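Local coordinates for protein beta-N-acetylhexosaminidase (Mycobacterium smegmatis, PDB 4YYF) that probably hydrolyses terminal non-reducing N-acetyl-D-hexosamine residues from N-acetyl-beta-D-hexosaminides, as a glycoside hydrolase of family 3, at residues H204-G209 / G250-P255. The protein carries 1 engineered substitution. Sequence-based numbering, arbitrary orientation.
Sequences HFPGHG and GHMQVP
Selenomethionine Met252 packs into the bend formed by Pro206, Gly207 and His208, a buried, mostly apolar contact between the loops that follow two neighbouring parallel strands, 199-205 and 246-249, of the TIM-barrel-type family 3 domain. Segment 204-209 belongs to the KHFPGHG motif of NagZ-type hexosaminidases, whose Lys-His pair helps bind the sugar in relatives and may do so here. At its base the strand pairing runs on by one bond: Gly250 N donates to Phe205 O at 3.0 Å. Gly250 CA also packs on His204 CB at 4.1 Å.

Further out, Met252 CG lies over one face of the His208 imidazole, 4.0 Å from the ring centroid, in a CH-pi contact offset toward the rim. Met252 SE comes in obliquely, 3.5 Å from His208 CD2. Because the chain bends at chi2 (86°) and again at chi3, Met252 CE swings back from the ring to meet Pro206 CD at 3.6 Å and the carbonyl oxygen of Gly207. Pro206, like His204, follows a cis peptide bond; its CG meets Val254 CG2 at 3.7 Å, and Leu228 of helix 225-229 touches both residues.

His204 and His208 have their polar partners outside the contact: His204 ND1 bonds to Asp160, which also accepts from His208 N, while His208 NE2 pairs with Ser215. An acetate ion, probably from the crystallisation liquor, lies about 3 Å from the His204 side chain. Across the contact, then, the His208 imidazole takes Met252 CG over one face and the selenium obliquely, nearest to CD2, while Ser215 satisfies its NE2, so one ring serves both apolar packing and a polar bond.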
loop_
_atom_site.group_PDB
_atom_site.type_symbol
_atom_site.label_atom_id
_atom_site.label_comp_id
_atom_site.label_asym_id
_atom_site.label_seq_id
_atom_site.Cartn_x
_atom_site.Cartn_y
_atom_site.Cartn_z
ATOM N N HIS A 204 6.874 5.495 -2.406
ATOM C CA HIS A 204 7.138 4.556 -1.310
ATOM C C HIS A 204 7.868 5.297 -0.172
ATOM O O HIS A 204 9.059 5.587 -0.279
ATOM C CB HIS A 204 8.022 3.387 -1.804
ATOM C CG HIS A 204 7.475 2.648 -2.990
ATOM N ND1 HIS A 204 7.636 3.097 -4.296
ATOM C CD2 HIS A 204 6.795 1.481 -3.094
ATOM C CE1 HIS A 204 7.061 2.256 -5.125
ATOM N NE2 HIS A 204 6.538 1.255 -4.423
ATOM N N PHE A 205 7.158 5.600 0.911
ATOM C CA PHE A 205 7.679 6.423 2.016
ATOM C C PHE A 205 8.855 5.760 2.750
ATOM O O PHE A 205 8.829 4.553 3.012
ATOM C CB PHE A 205 6.527 6.688 2.998
ATOM C CG PHE A 205 6.856 7.633 4.121
ATOM C CD1 PHE A 205 7.392 7.160 5.319
ATOM C CD2 PHE A 205 6.568 8.992 4.009
ATOM C CE1 PHE A 205 7.671 8.034 6.373
ATOM C CE2 PHE A 205 6.840 9.863 5.065
ATOM C CZ PHE A 205 7.392 9.377 6.249
ATOM N N PRO A 206 9.893 6.544 3.118
ATOM C CA PRO A 206 10.086 7.987 2.899
ATOM C C PRO A 206 10.791 8.342 1.588
ATOM O O PRO A 206 11.333 9.447 1.467
ATOM C CB PRO A 206 10.988 8.379 4.063
ATOM C CG PRO A 206 11.861 7.150 4.256
ATOM C CD PRO A 206 10.893 5.999 4.053
ATOM N N GLY A 207 10.808 7.427 0.624
ATOM C CA GLY A 207 11.338 7.761 -0.692
ATOM C C GLY A 207 12.264 6.727 -1.305
ATOM O O GLY A 207 13.377 6.514 -0.816
ATOM N N HIS A 208 11.821 6.108 -2.398
ATOM C CA HIS A 208 12.607 5.063 -3.085
ATOM C C HIS A 208 13.329 5.654 -4.297
ATOM O O HIS A 208 14.179 5.001 -4.917
ATOM C CB HIS A 208 11.673 3.928 -3.548
ATOM C CG HIS A 208 12.343 2.609 -3.740
ATOM N ND1 HIS A 208 13.463 2.431 -4.549
ATOM C CD2 HIS A 208 12.064 1.375 -3.250
ATOM C CE1 HIS A 208 13.830 1.176 -4.528
ATOM N NE2 HIS A 208 12.995 0.501 -3.741
ATOM N N GLY A 209 12.992 6.898 -4.637
ATOM C CA GLY A 209 13.470 7.510 -5.867
ATOM C C GLY A 209 14.981 7.603 -6.009
ATOM O O GLY A 209 15.503 7.519 -7.118
ATOM N N GLY A 250 8.173 1.813 2.073
ATOM C CA GLY A 250 9.002 0.885 1.318
ATOM C C GLY A 250 10.052 0.208 2.188
ATOM O O GLY A 250 10.103 0.437 3.396
ATOM N N HIS A 251 10.901 -0.617 1.577
ATOM C CA HIS A 251 11.844 -1.441 2.329
ATOM C C HIS A 251 13.261 -0.860 2.367
ATOM O O HIS A 251 14.196 -1.532 2.822
ATOM C CB HIS A 251 11.917 -2.871 1.743
ATOM C CG HIS A 251 10.587 -3.568 1.651
ATOM N ND1 HIS A 251 9.626 -3.483 2.633
ATOM C CD2 HIS A 251 10.074 -4.367 0.683
ATOM C CE1 HIS A 251 8.570 -4.200 2.275
ATOM N NE2 HIS A 251 8.819 -4.748 1.099
HETATM N N MSE A 252 13.440 0.368 1.887
HETATM C CA MSE A 252 14.789 0.946 1.854
HETATM C C MSE A 252 15.315 1.130 3.269
HETATM O O MSE A 252 14.538 1.360 4.197
HETATM C CB MSE A 252 14.778 2.318 1.181
HETATM C CG MSE A 252 14.085 2.392 -0.171
HETATM SE SE MSE A 252 12.153 2.701 -0.057
HETATM C CE MSE A 252 12.108 3.978 1.388
ATOM N N GLN A 253 16.632 1.031 3.428
ATOM C CA GLN A 253 17.285 1.433 4.667
ATOM C C GLN A 253 17.611 2.922 4.560
ATOM O O GLN A 253 18.131 3.369 3.533
ATOM C CB GLN A 253 18.574 0.633 4.865
ATOM C CG GLN A 253 18.331 -0.865 4.995
ATOM C CD GLN A 253 19.568 -1.689 4.714
ATOM O OE1 GLN A 253 20.581 -1.553 5.394
ATOM N NE2 GLN A 253 19.492 -2.548 3.694
ATOM N N VAL A 254 17.302 3.683 5.607
ATOM C CA VAL A 254 17.521 5.133 5.588
ATOM C C VAL A 254 18.541 5.557 6.644
ATOM O O VAL A 254 18.254 5.471 7.837
ATOM C CB VAL A 254 16.196 5.895 5.869
ATOM C CG1 VAL A 254 16.400 7.414 5.761
ATOM C CG2 VAL A 254 15.071 5.419 4.951
ATOM N N PRO A 255 19.730 6.035 6.213
ATOM C CA PRO A 255 20.733 6.520 7.176
ATOM C C PRO A 255 20.186 7.700 7.973
ATOM O O PRO A 255 19.553 8.580 7.390
ATOM C CB PRO A 255 21.898 6.985 6.284
ATOM C CG PRO A 255 21.677 6.290 4.956
ATOM C CD PRO A 255 20.183 6.189 4.818
#